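Side-chain contacts in Alp7A (Bacillus subtilis, PDB 5EC0), which binds adenine nucleotide (ADP) and, as an actin-like cytoskeletal protein, probably forms filaments that segregate plasmids: residues 71-74 with 75-78; 250-253 with 254-258; 301-304 with 305-309; 338-341 with 342-346; 348-352 with 353-357. One frame throughout, in Å; residues are numbered along the deposited sequence.

Interaction 1: residues 71-74 with 75-78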
loop_
_atom_site.group_PDB
_atom_site.type_symbol
_atom_site.label_atom_id
_atom_site.label_comp_id
_atom_site.label_asym_id
_atom_site.label_seq_id
_atom_site.Cartn_x
_atom_site.Cartn_y
_atom_site.Cartn_z
ATOM N N VAL A 71 -16.455 -1.341 -6.838
ATOM C CA VAL A 71 -15.082 -1.079 -6.431
ATOM C C VAL A 71 -15.004 -0.359 -5.091
ATOM O O VAL A 71 -15.738 0.598 -4.848
ATOM C CB VAL A 71 -14.345 -0.209 -7.461
ATOM C CG1 VAL A 71 -12.909 0.027 -7.019
ATOM C CG2 VAL A 71 -14.446 -0.808 -8.876
ATOM N N GLY A 72 -14.092 -0.795 -4.232
ATOM C CA GLY A 72 -13.870 -0.107 -2.976
ATOM C C GLY A 72 -14.983 -0.356 -1.979
ATOM O O GLY A 72 -15.525 -1.467 -1.892
ATOM N N GLU A 73 -15.327 0.690 -1.233
ATOM C CA GLU A 73 -16.288 0.589 -0.142
ATOM C C GLU A 73 -17.667 0.125 -0.611
ATOM O O GLU A 73 -18.397 -0.495 0.159
ATOM C CB GLU A 73 -16.408 1.935 0.583
ATOM C CG GLU A 73 -17.116 1.870 1.929
ATOM C CD GLU A 73 -16.387 0.988 2.940
ATOM O OE1 GLU A 73 -15.150 1.131 3.072
ATOM O OE2 GLU A 73 -17.055 0.162 3.608
ATOM N N LEU A 74 -18.029 0.427 -1.859
ATOM C CA LEU A 74 -19.309 -0.036 -2.392
ATOM C C LEU A 74 -19.326 -1.559 -2.565
ATOM O O LEU A 74 -20.385 -2.180 -2.539
ATOM C CB LEU A 74 -19.631 0.649 -3.724
ATOM C CG LEU A 74 -21.054 0.415 -4.254
ATOM C CD1 LEU A 74 -22.112 0.849 -3.226
ATOM C CD2 LEU A 74 -21.257 1.131 -5.589
ATOM N N ALA A 75 -18.154 -2.159 -2.740
ATOM C CA ALA A 75 -18.051 -3.608 -2.888
ATOM C C ALA A 75 -18.071 -4.328 -1.532
ATOM O O ALA A 75 -18.188 -5.555 -1.471
ATOM C CB ALA A 75 -16.781 -3.969 -3.659
ATOM N N GLU A 76 -17.980 -3.560 -0.450
ATOM C CA GLU A 76 -17.727 -4.127 0.876
ATOM C C GLU A 76 -18.761 -5.150 1.381
ATOM O O GLU A 76 -18.377 -6.238 1.806
ATOM C CB GLU A 76 -17.590 -3.003 1.910
ATOM C CG GLU A 76 -16.702 -3.372 3.066
ATOM C CD GLU A 76 -15.316 -3.755 2.597
ATOM O OE1 GLU A 76 -14.856 -4.868 2.935
ATOM O OE2 GLU A 76 -14.696 -2.938 1.880
ATOM N N PRO A 77 -20.068 -4.815 1.351
ATOM C CA PRO A 77 -21.018 -5.780 1.930
ATOM C C PRO A 77 -21.132 -7.111 1.168
ATOM O O PRO A 77 -21.638 -8.084 1.728
ATOM C CB PRO A 77 -22.356 -5.026 1.884
ATOM C CG PRO A 77 -21.978 -3.580 1.810
ATOM C CD PRO A 77 -20.741 -3.559 0.967
ATOM N N GLU A 78 -20.666 -7.153 -0.078
ATOM C CA GLU A 78 -20.759 -8.363 -0.895
ATOM C C GLU A 78 -19.708 -9.408 -0.514
ATOM O O GLU A 78 -18.586 -9.074 -0.120
ATOM C CB GLU A 78 -20.625 -8.010 -2.381
ATOM C CG GLU A 78 -21.644 -6.984 -2.877
ATOM C CD GLU A 78 -23.078 -7.456 -2.712
ATOM O OE1 GLU A 78 -23.379 -8.605 -3.113
ATOM O OE2 GLU A 78 -23.901 -6.685 -2.168
#
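G72 and A75, then E73 and E76, are joined by backbone hydrogen bonds that span three residues each. A75 N donates a hydrogen bond to G72 O over 2.8 Å. E76 N donates likewise to E73 O over 3.2 Å. E78 N then reaches A75 O at 3.3 Å and closes a type I beta turn from A75 to E78. The chain therefore coils tightly without settling into a regular helix. G72 enters this coil with a positive phi, a conformation that favours glycine.

The van der Waals contacts are short-range. A75 CB sits 3.3 Å from G72 O. P77 has no N-H to offer, and its ring lies against the backbone instead, with CD 3.8 Å from L74 O.

The charged contact is between two glutamates. CG of E73 is anti to the backbone N (chi1 -166°), and the chain then bends at chi2. This carries OE2 to 3.6 Å from E76 CG. E73 OE2 and E76 OE2 are 4.3 Å apart, and the two carboxylate planes differ by 36°. The like charges probably repel. R263 forms a salt bridge with E76 OE1 and is likely to offset part of that repulsion.

V71 ends strand 65-71, and the turn begins at G72. A75 and E76 rest on N29 and P27 of strand 22-33. V71 packs on strand 56-62 and helix 95-112, and L74 touches K41 in a loop.

Interaction 2: residues 250-253 with 254-258; sequences LRKE and KLLEH
K254 N bonds to L250 O at 2.8 Å, and L255 N bonds to R251 O at 3.0 Å. These are the last two helical bonds of this stretch. After them L255 leaves helical torsions. H258 N turns back to L255 O at 2.8 Å and begins the loop.

The charged ends reach mainly outside the contact. R251 forms a salt bridge with E248 through NE, and its NH1 donates to F259 O, so the guanidinium spans from the helix to the loop beyond. The side chain bends at chi3 (67°) on its way there. E253 OE2 forms a salt bridge with K249. E253 OE1 is also 4.1 Å from K254 NZ, too far for a salt bridge, though some attraction is probable.

The apolar contacts lie further out. L250 CD1 meets K254 CB at 4.0 Å, the two side chains crossing at about a right angle. L250 CG and L255 CD1 are 4.4 Å apart and face S298 and I294 of helix 292-313. L255 also touches L265. L256 folds back along the helix. Its CD1 reaches both K252 CA and R251 NH1, each at 3.7 Å, and meets the guanidinium obliquely.

The arrangement is that of an alpha-helix C terminus, where i to i+4 bonding runs out at L255. It leads into helix 262-272, which carries the ADP-binding residues E266 and Y270.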
loop_
_atom_site.group_PDB
_atom_site.type_symbol
_atom_site.label_atom_id
_atom_site.label_comp_id
_atom_site.label_asym_id
_atom_site.label_seq_id
_atom_site.Cartn_x
_atom_site.Cartn_y
_atom_site.Cartn_z
ATOM N N LEU A 250 -7.061 -14.326 17.574
ATOM C CA LEU A 250 -7.262 -13.515 18.770
ATOM C C LEU A 250 -8.737 -13.188 18.966
ATOM O O LEU A 250 -9.263 -13.252 20.088
ATOM C CB LEU A 250 -6.462 -12.216 18.687
ATOM C CG LEU A 250 -6.748 -11.247 19.838
ATOM C CD1 LEU A 250 -6.312 -11.864 21.155
ATOM C CD2 LEU A 250 -6.065 -9.920 19.594
ATOM N N ARG A 251 -9.400 -12.832 17.869
ATOM C CA ARG A 251 -10.813 -12.491 17.923
ATOM C C ARG A 251 -11.628 -13.690 18.399
ATOM O O ARG A 251 -12.388 -13.581 19.357
ATOM C CB ARG A 251 -11.325 -12.007 16.563
ATOM C CG ARG A 251 -12.781 -11.524 16.603
ATOM C CD ARG A 251 -13.285 -11.088 15.234
ATOM N NE ARG A 251 -13.379 -12.220 14.318
ATOM C CZ ARG A 251 -14.414 -13.054 14.266
ATOM N NH1 ARG A 251 -15.453 -12.888 15.075
ATOM N NH2 ARG A 251 -14.408 -14.060 13.404
ATOM N N LYS A 252 -11.449 -14.834 17.747
ATOM C CA LYS A 252 -12.286 -15.997 18.035
ATOM C C LYS A 252 -11.998 -16.583 19.417
ATOM O O LYS A 252 -12.849 -17.258 20.000
ATOM C CB LYS A 252 -12.113 -17.074 16.954
ATOM C CG LYS A 252 -12.786 -16.735 15.619
ATOM C CD LYS A 252 -12.766 -17.915 14.653
ATOM C CE LYS A 252 -11.410 -18.040 13.964
ATOM N NZ LYS A 252 -11.413 -19.076 12.888
ATOM N N GLU A 253 -10.808 -16.318 19.949
ATOM C CA GLU A 253 -10.439 -16.874 21.247
ATOM C C GLU A 253 -10.746 -15.941 22.413
ATOM O O GLU A 253 -11.234 -16.390 23.451
ATOM C CB GLU A 253 -8.955 -17.249 21.267
ATOM C CG GLU A 253 -8.637 -18.531 20.508
ATOM C CD GLU A 253 -7.161 -18.872 20.536
ATOM O OE1 GLU A 253 -6.347 -17.962 20.807
ATOM O OE2 GLU A 253 -6.814 -20.049 20.288
ATOM N N LYS A 254 -10.487 -14.647 22.248
ATOM C CA LYS A 254 -10.539 -13.741 23.393
ATOM C C LYS A 254 -11.510 -12.558 23.276
ATOM O O LYS A 254 -11.769 -11.871 24.270
ATOM C CB LYS A 254 -9.128 -13.211 23.674
ATOM C CG LYS A 254 -8.129 -14.308 24.004
ATOM C CD LYS A 254 -7.020 -13.818 24.923
ATOM C CE LYS A 254 -6.214 -14.990 25.462
ATOM N NZ LYS A 254 -5.825 -15.930 24.373
ATOM N N LEU A 255 -12.055 -12.321 22.083
ATOM C CA LEU A 255 -12.830 -11.100 21.844
ATOM C C LEU A 255 -14.120 -11.292 21.040
ATOM O O LEU A 255 -14.642 -10.333 20.486
ATOM C CB LEU A 255 -11.951 -10.068 21.129
ATOM C CG LEU A 255 -10.742 -9.501 21.878
ATOM C CD1 LEU A 255 -10.012 -8.524 20.989
ATOM C CD2 LEU A 255 -11.163 -8.823 23.177
ATOM N N LEU A 256 -14.641 -12.514 20.997
ATOM C CA LEU A 256 -15.840 -12.841 20.220
ATOM C C LEU A 256 -17.026 -11.924 20.529
ATOM O O LEU A 256 -17.904 -11.711 19.692
ATOM C CB LEU A 256 -16.226 -14.297 20.478
ATOM C CG LEU A 256 -16.657 -15.187 19.316
ATOM C CD1 LEU A 256 -15.793 -14.950 18.094
ATOM C CD2 LEU A 256 -16.559 -16.631 19.758
ATOM N N GLU A 257 -17.030 -11.384 21.741
ATOM C CA GLU A 257 -18.087 -10.509 22.224
ATOM C C GLU A 257 -18.048 -9.160 21.515
ATOM O O GLU A 257 -19.067 -8.489 21.360
ATOM C CB GLU A 257 -17.912 -10.290 23.723
ATOM C CG GLU A 257 -17.470 -11.529 24.476
ATOM C CD GLU A 257 -17.144 -11.242 25.921
ATOM O OE1 GLU A 257 -17.083 -10.052 26.293
ATOM O OE2 GLU A 257 -16.919 -12.202 26.680
ATOM N N HIS A 258 -16.852 -8.761 21.098
ATOM C CA HIS A 258 -16.608 -7.378 20.701
ATOM C C HIS A 258 -16.457 -7.184 19.197
ATOM O O HIS A 258 -16.569 -6.064 18.706
ATOM C CB HIS A 258 -15.359 -6.860 21.413
ATOM C CG HIS A 258 -15.520 -6.748 22.894
ATOM N ND1 HIS A 258 -15.085 -7.721 23.767
ATOM C CD2 HIS A 258 -16.077 -5.780 23.657
ATOM C CE1 HIS A 258 -15.360 -7.356 25.007
ATOM N NE2 HIS A 258 -15.962 -6.179 24.967
#

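Interaction 3: residues 301-304 with 305-309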
loop_
_atom_site.group_PDB
_atom_site.type_symbol
_atom_site.label_atom_id
_atom_site.label_comp_id
_atom_site.label_asym_id
_atom_site.label_seq_id
_atom_site.Cartn_x
_atom_site.Cartn_y
_atom_site.Cartn_z
ATOM N N GLU A 301 3.227 -10.531 21.525
ATOM C CA GLU A 301 3.452 -11.900 21.034
ATOM C C GLU A 301 3.839 -11.910 19.561
ATOM O O GLU A 301 4.869 -12.479 19.186
ATOM C CB GLU A 301 2.206 -12.783 21.204
ATOM C CG GLU A 301 1.765 -13.063 22.624
ATOM C CD GLU A 301 0.420 -13.771 22.668
ATOM O OE1 GLU A 301 0.079 -14.464 21.679
ATOM O OE2 GLU A 301 -0.303 -13.612 23.675
ATOM N N TYR A 302 2.992 -11.291 18.740
ATOM C CA TYR A 302 3.210 -11.235 17.305
ATOM C C TYR A 302 4.546 -10.565 16.980
ATOM O O TYR A 302 5.314 -11.059 16.161
ATOM C CB TYR A 302 2.052 -10.493 16.607
ATOM C CG TYR A 302 2.177 -10.499 15.098
ATOM C CD1 TYR A 302 1.855 -11.639 14.360
ATOM C CD2 TYR A 302 2.639 -9.373 14.411
ATOM C CE1 TYR A 302 1.982 -11.656 12.967
ATOM C CE2 TYR A 302 2.772 -9.380 13.027
ATOM C CZ TYR A 302 2.445 -10.530 12.311
ATOM O OH TYR A 302 2.572 -10.564 10.944
ATOM N N THR A 303 4.823 -9.449 17.641
ATOM C CA THR A 303 6.060 -8.702 17.424
ATOM C C THR A 303 7.292 -9.561 17.744
ATOM O O THR A 303 8.299 -9.520 17.030
ATOM C CB THR A 303 6.063 -7.405 18.268
ATOM O OG1 THR A 303 4.955 -6.584 17.875
ATOM C CG2 THR A 303 7.354 -6.615 18.079
ATOM N N GLU A 304 7.203 -10.359 18.805
ATOM C CA GLU A 304 8.295 -11.252 19.168
ATOM C C GLU A 304 8.569 -12.239 18.025
ATOM O O GLU A 304 9.720 -12.513 17.692
ATOM C CB GLU A 304 7.989 -11.971 20.495
ATOM C CG GLU A 304 8.698 -11.298 21.688
ATOM C CD GLU A 304 8.038 -11.554 23.032
ATOM O OE1 GLU A 304 6.932 -12.128 23.063
ATOM O OE2 GLU A 304 8.629 -11.175 24.066
ATOM N N ILE A 305 7.515 -12.736 17.396
ATOM C CA ILE A 305 7.678 -13.562 16.209
ATOM C C ILE A 305 8.322 -12.754 15.058
ATOM O O ILE A 305 9.197 -13.258 14.364
ATOM C CB ILE A 305 6.321 -14.163 15.769
ATOM C CG1 ILE A 305 5.805 -15.142 16.836
ATOM C CG2 ILE A 305 6.455 -14.901 14.454
ATOM C CD1 ILE A 305 4.299 -15.315 16.823
ATOM N N LYS A 306 7.921 -11.497 14.872
ATOM C CA LYS A 306 8.481 -10.697 13.780
ATOM C C LYS A 306 9.967 -10.393 13.988
ATOM O O LYS A 306 10.774 -10.566 13.072
ATOM C CB LYS A 306 7.705 -9.384 13.597
ATOM C CG LYS A 306 6.222 -9.514 13.256
ATOM C CD LYS A 306 5.953 -10.260 11.947
ATOM C CE LYS A 306 5.676 -11.738 12.188
ATOM N NZ LYS A 306 5.486 -12.482 10.919
ATOM N N ILE A 307 10.334 -9.954 15.188
ATOM C CA ILE A 307 11.721 -9.603 15.455
ATOM C C ILE A 307 12.611 -10.813 15.207
ATOM O O ILE A 307 13.665 -10.695 14.588
ATOM C CB ILE A 307 11.929 -9.091 16.896
ATOM C CG1 ILE A 307 11.131 -7.815 17.130
ATOM C CG2 ILE A 307 13.402 -8.797 17.153
ATOM C CD1 ILE A 307 11.422 -6.721 16.112
ATOM N N ALA A 308 12.160 -11.979 15.666
ATOM C CA ALA A 308 12.920 -13.221 15.523
ATOM C C ALA A 308 13.036 -13.642 14.061
ATOM O O ALA A 308 14.079 -14.136 13.644
ATOM C CB ALA A 308 12.281 -14.342 16.348
ATOM N N GLN A 309 11.967 -13.449 13.289
ATOM C CA GLN A 309 12.004 -13.739 11.860
ATOM C C GLN A 309 13.050 -12.870 11.163
ATOM O O GLN A 309 13.872 -13.369 10.400
ATOM C CB GLN A 309 10.634 -13.508 11.214
ATOM C CG GLN A 309 9.682 -14.697 11.228
ATOM C CD GLN A 309 8.330 -14.366 10.578
ATOM O OE1 GLN A 309 8.129 -13.271 10.026
ATOM N NE2 GLN A 309 7.398 -15.314 10.644
#
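Y302 and K306 form a CH-pi contact one turn apart on helix 292-313, in the part of the fold next to the ADP site. K306 CE stands over one face of the Y302 ring, 3.9 Å from its centroid and 28° off the ring normal. The Y302 side chain starts out anti to N (chi1 -176°), and K306 bends at chi2 and chi3 to lay its methylenes across the ring. K306 CD is 3.5 Å from Y302 CE2.

K306 NZ continues past the ring. It donates to Q309 OE1 at 2.9 Å from above the amide plane, and it makes a salt bridge with D218. A methionine at K306 would probably leave D218 and Q309 without their charged partner.

Next to this pair, T303 and I307 lie side by side, CG2 to CG1 at 4.1 Å, and face I338 and Y346 of helix 335-346. I307 N bonds to T303 O at 2.8 Å. T303 OG1 is held by L299 O.

Y302 also meets F243 edge-to-face. This is i to i+4 pairing on an alpha helix, with a lysine chain covering an aromatic ring close to the ADP-binding glycines G215 and G216.

Interaction 4: residues 338-341 with 342-346; sequences ISVV and TEERY
I338 and T342 make the tight side of this helical turn. I338 O takes two hydrogen bonds from T342, one from OG1 at 2.7 Å and one from N at 3.0 Å. They arrive from opposite faces of the carbonyl plane. OG1 holds the crowded position between the backbone N and the carbonyl carbon (chi1 54°), which lets it turn back on the helix. T342 CG2 also lies 3.2 Å from I338 O, and the methyl groups I338 CG2 and T342 CG2 meet at 4.2 Å. T342 OG1 is also hydrogen-bonded to S351 OG. An alanine at T342 would probably leave I338 O with its backbone bond alone and S351 OG without this partner.

A threonine hydroxyl bonding back to the i-4 carbonyl is common in alpha helices. In the chain this helix, 335-346, lies between strands 322-327 and 355-357, and I338 and T342 reach the latter. V341 is buried too, facing E304 and I307. This is the face by which the helix packs on helix 292-313.

The exposed side is looser. S339, V340, E343, E344 and R345 make few side-chain contacts with each other. E343 N to S339 O and E344 N to V340 O are regular helix bonds. E344 OE2 forms a salt bridge with K300. The R345 side chain runs out to E311, while its CB sits 4.0 Å above the centre of the Y346 ring.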
loop_
_atom_site.group_PDB
_atom_site.type_symbol
_atom_site.label_atom_id
_atom_site.label_comp_id
_atom_site.label_asym_id
_atom_site.label_seq_id
_atom_site.Cartn_x
_atom_site.Cartn_y
_atom_site.Cartn_z
ATOM N N ILE A 338 7.556 -3.039 19.212
ATOM C CA ILE A 338 8.884 -3.241 18.685
ATOM C C ILE A 338 9.904 -2.618 19.631
ATOM O O ILE A 338 10.952 -3.209 19.915
ATOM C CB ILE A 338 8.994 -2.658 17.284
ATOM C CG1 ILE A 338 8.174 -3.525 16.325
ATOM C CG2 ILE A 338 10.451 -2.558 16.854
ATOM C CD1 ILE A 338 7.868 -2.877 14.974
ATOM N N SER A 339 9.582 -1.444 20.151
ATOM C CA SER A 339 10.477 -0.779 21.087
ATOM C C SER A 339 10.644 -1.598 22.369
ATOM O O SER A 339 11.751 -1.756 22.857
ATOM C CB SER A 339 9.962 0.619 21.409
ATOM O OG SER A 339 10.733 1.199 22.440
ATOM N N VAL A 340 9.548 -2.153 22.885
ATOM C CA VAL A 340 9.579 -2.955 24.101
ATOM C C VAL A 340 10.340 -4.266 23.900
ATOM O O VAL A 340 11.209 -4.633 24.701
ATOM C CB VAL A 340 8.149 -3.299 24.596
ATOM C CG1 VAL A 340 8.214 -4.203 25.836
ATOM C CG2 VAL A 340 7.348 -2.030 24.890
ATOM N N VAL A 341 9.996 -4.975 22.829
ATOM C CA VAL A 341 10.579 -6.281 22.576
ATOM C C VAL A 341 12.078 -6.183 22.281
ATOM O O VAL A 341 12.863 -6.984 22.801
ATOM C CB VAL A 341 9.857 -7.010 21.409
ATOM C CG1 VAL A 341 10.747 -8.094 20.811
ATOM C CG2 VAL A 341 8.511 -7.601 21.886
ATOM N N THR A 342 12.487 -5.205 21.472
ATOM C CA THR A 342 13.898 -5.118 21.108
ATOM C C THR A 342 14.735 -4.703 22.321
ATOM O O THR A 342 15.885 -5.124 22.472
ATOM C CB THR A 342 14.141 -4.155 19.913
ATOM O OG1 THR A 342 13.569 -2.872 20.178
ATOM C CG2 THR A 342 13.507 -4.725 18.666
ATOM N N GLU A 343 14.141 -3.915 23.210
ATOM C CA GLU A 343 14.838 -3.531 24.421
ATOM C C GLU A 343 15.036 -4.726 25.344
ATOM O O GLU A 343 16.090 -4.855 25.961
ATOM C CB GLU A 343 14.094 -2.428 25.157
ATOM C CG GLU A 343 14.912 -1.895 26.320
ATOM C CD GLU A 343 14.159 -0.902 27.164
ATOM O OE1 GLU A 343 13.835 0.185 26.646
ATOM O OE2 GLU A 343 13.906 -1.207 28.349
ATOM N N GLU A 344 14.032 -5.600 25.436
ATOM C CA GLU A 344 14.138 -6.806 26.276
ATOM C C GLU A 344 15.177 -7.770 25.728
ATOM O O GLU A 344 15.843 -8.480 26.472
ATOM C CB GLU A 344 12.796 -7.544 26.380
ATOM C CG GLU A 344 11.729 -6.883 27.236
ATOM C CD GLU A 344 10.421 -7.673 27.232
ATOM O OE1 GLU A 344 10.226 -8.498 26.308
ATOM O OE2 GLU A 344 9.597 -7.484 28.152
ATOM N N ARG A 345 15.302 -7.781 24.409
ATOM C CA ARG A 345 16.064 -8.795 23.714
ATOM C C ARG A 345 17.518 -8.379 23.498
ATOM O O ARG A 345 18.415 -9.217 23.537
ATOM C CB ARG A 345 15.381 -9.097 22.376
ATOM C CG ARG A 345 15.547 -10.507 21.867
ATOM C CD ARG A 345 14.692 -10.729 20.625
ATOM N NE ARG A 345 15.237 -11.778 19.769
ATOM C CZ ARG A 345 15.020 -13.075 19.954
ATOM N NH1 ARG A 345 14.274 -13.484 20.976
ATOM N NH2 ARG A 345 15.556 -13.962 19.129
ATOM N N TYR A 346 17.754 -7.089 23.274
ATOM C CA TYR A 346 19.097 -6.623 22.926
ATOM C C TYR A 346 19.640 -5.542 23.863
ATOM O O TYR A 346 20.792 -5.111 23.729
ATOM C CB TYR A 346 19.118 -6.089 21.489
ATOM C CG TYR A 346 18.490 -7.001 20.450
ATOM C CD1 TYR A 346 19.046 -8.246 20.159
ATOM C CD2 TYR A 346 17.353 -6.608 19.742
ATOM C CE1 TYR A 346 18.480 -9.082 19.204
ATOM C CE2 TYR A 346 16.783 -7.430 18.780
ATOM C CZ TYR A 346 17.349 -8.670 18.515
ATOM O OH TYR A 346 16.788 -9.497 17.560
#

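Interaction 5: residues 348-352 with 353-357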
loop_
_atom_site.group_PDB
_atom_site.type_symbol
_atom_site.label_atom_id
_atom_site.label_comp_id
_atom_site.label_asym_id
_atom_site.label_seq_id
_atom_site.Cartn_x
_atom_site.Cartn_y
_atom_site.Cartn_z
ATOM N N ARG A 348 18.692 -1.603 25.868
ATOM C CA ARG A 348 18.145 -0.314 25.445
ATOM C C ARG A 348 18.960 0.360 24.341
ATOM O O ARG A 348 18.397 0.892 23.379
ATOM C CB ARG A 348 18.027 0.624 26.647
ATOM C CG ARG A 348 17.344 1.949 26.337
ATOM C CD ARG A 348 18.304 3.104 26.571
ATOM N NE ARG A 348 17.718 4.407 26.262
ATOM C CZ ARG A 348 18.232 5.572 26.653
ATOM N NH1 ARG A 348 17.630 6.706 26.321
ATOM N NH2 ARG A 348 19.343 5.608 27.383
ATOM N N ASP A 349 20.279 0.336 24.477
ATOM C CA ASP A 349 21.164 1.007 23.526
ATOM C C ASP A 349 20.996 0.499 22.088
ATOM O O ASP A 349 20.846 1.289 21.150
ATOM C CB ASP A 349 22.623 0.860 23.970
ATOM C CG ASP A 349 22.916 1.618 25.252
ATOM O OD1 ASP A 349 22.232 2.632 25.492
ATOM O OD2 ASP A 349 23.827 1.209 26.010
ATOM N N ILE A 350 21.006 -0.818 21.919
ATOM C CA ILE A 350 20.844 -1.408 20.599
ATOM C C ILE A 350 19.406 -1.238 20.089
ATOM O O ILE A 350 19.178 -1.063 18.889
ATOM C CB ILE A 350 21.230 -2.893 20.617
ATOM C CG1 ILE A 350 22.725 -3.024 20.902
ATOM C CG2 ILE A 350 20.873 -3.562 19.287
ATOM C CD1 ILE A 350 23.175 -4.443 21.028
ATOM N N SER A 351 18.443 -1.266 21.007
ATOM C CA SER A 351 17.050 -1.059 20.631
ATOM C C SER A 351 16.849 0.300 19.961
ATOM O O SER A 351 16.280 0.385 18.867
ATOM C CB SER A 351 16.140 -1.179 21.849
ATOM O OG SER A 351 14.794 -0.875 21.508
ATOM N N GLU A 352 17.326 1.358 20.613
ATOM C CA GLU A 352 17.104 2.718 20.127
ATOM C C GLU A 352 17.881 3.048 18.845
ATOM O O GLU A 352 17.335 3.680 17.941
ATOM C CB GLU A 352 17.452 3.733 21.225
ATOM C CG GLU A 352 16.236 4.218 22.027
ATOM C CD GLU A 352 16.608 4.996 23.287
ATOM O OE1 GLU A 352 17.599 5.762 23.254
ATOM O OE2 GLU A 352 15.909 4.835 24.314
ATOM N N SER A 353 19.143 2.633 18.751
ATOM C CA SER A 353 19.947 3.029 17.598
ATOM C C SER A 353 19.837 2.055 16.424
ATOM O O SER A 353 20.038 2.448 15.273
ATOM C CB SER A 353 21.414 3.192 17.997
ATOM O OG SER A 353 21.946 1.979 18.497
ATOM N N ASN A 354 19.500 0.796 16.698
ATOM C CA ASN A 354 19.516 -0.225 15.642
ATOM C C ASN A 354 18.152 -0.751 15.209
ATOM O O ASN A 354 18.062 -1.444 14.197
ATOM C CB ASN A 354 20.371 -1.420 16.068
ATOM C CG ASN A 354 21.839 -1.067 16.204
ATOM O OD1 ASN A 354 22.227 0.093 16.057
ATOM N ND2 ASN A 354 22.660 -2.068 16.496
ATOM N N HIS A 355 17.095 -0.462 15.966
ATOM C CA HIS A 355 15.784 -0.937 15.557
ATOM C C HIS A 355 14.841 0.249 15.409
ATOM O O HIS A 355 14.251 0.721 16.379
ATOM C CB HIS A 355 15.268 -1.995 16.542
ATOM C CG HIS A 355 16.092 -3.255 16.546
ATOM N ND1 HIS A 355 15.798 -4.343 15.748
ATOM C CD2 HIS A 355 17.213 -3.585 17.235
ATOM C CE1 HIS A 355 16.697 -5.295 15.956
ATOM N NE2 HIS A 355 17.564 -4.859 16.853
ATOM N N ILE A 356 14.745 0.729 14.166
ATOM C CA ILE A 356 14.043 1.963 13.817
ATOM C C ILE A 356 12.709 1.695 13.108
ATOM O O ILE A 356 12.643 0.953 12.128
ATOM C CB ILE A 356 14.908 2.873 12.890
ATOM C CG1 ILE A 356 16.368 2.955 13.368
ATOM C CG2 ILE A 356 14.275 4.247 12.739
ATOM C CD1 ILE A 356 16.554 3.636 14.715
ATOM N N VAL A 357 11.639 2.282 13.625
ATOM C CA VAL A 357 10.358 2.227 12.948
ATOM C C VAL A 357 10.276 3.491 12.107
ATOM O O VAL A 357 10.458 4.592 12.629
ATOM C CB VAL A 357 9.166 2.137 13.937
ATOM C CG1 VAL A 357 7.819 2.087 13.172
ATOM C CG2 VAL A 357 9.325 0.923 14.868
HETATM O O HOH W 1 14.536 3.517 17.809
#
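D349 and S353, I350 and N354, and S351 and H355 are paired by backbone hydrogen bonds one turn apart. The shortest runs from N354 N to I350 O at 2.9 Å. The bond from H355 N to S351 O ends the helix, since H355 leaves helical torsions and opens strand 355-357. The axes of helix 348-352 and this strand approach to 7.7 Å and make an angle of 40°. A water bridges the two parts, donating to E352 O and to H355 O.

This is the end of a beta-alpha-beta crossover. Strand 322-327 leads through a run of helices to strand 355-357, which pairs with it in parallel at the edge of the five-stranded sheet.

S353 adds a side-chain bond to the last turn. Its OG sits between the backbone N and the carbonyl carbon (chi1 60°), and it donates to D349 O at 3.0 Å. That oxygen is thus gripped by S353 N and S353 OG from opposite faces of its plane.

H355 has I350 O near the plane of its ring, at the edge, 3.6 Å from CD2. Its ND1 is bonded to Y326 OH, and its ring meets those of Y324 and Y346. I356 CD1 touches E352 O at 3.3 Å.

Further out, R348 NE meets E352 OE2 at 2.7 Å in a salt bridge, coming from above the carboxylate plane. R348 is poorly ordered, so this pair is uncertain.

In the fold
The five contacts follow one another along the chain, and none encloses or crosses another. Each joins two adjoining segments. Interaction 1 turns the chain after strand 65-71, about 39 to 41 Å between centres from interactions 4 and 5. Interaction 2 ends helix 243-254 and lies near, without touching, interaction 3. The last three form a cluster. Interactions 3 and 4 touch where T303 CG2 meets I338 CG1 at 3.6 Å and E304 CG meets V341 CG2 at 3.7 Å. Interactions 4 and 5 touch where Y346 CE2 lies 3.3 Å from H355 NE2. Together they tie helices 292-313, 335-346 and 348-354 to the edge strand 355-357.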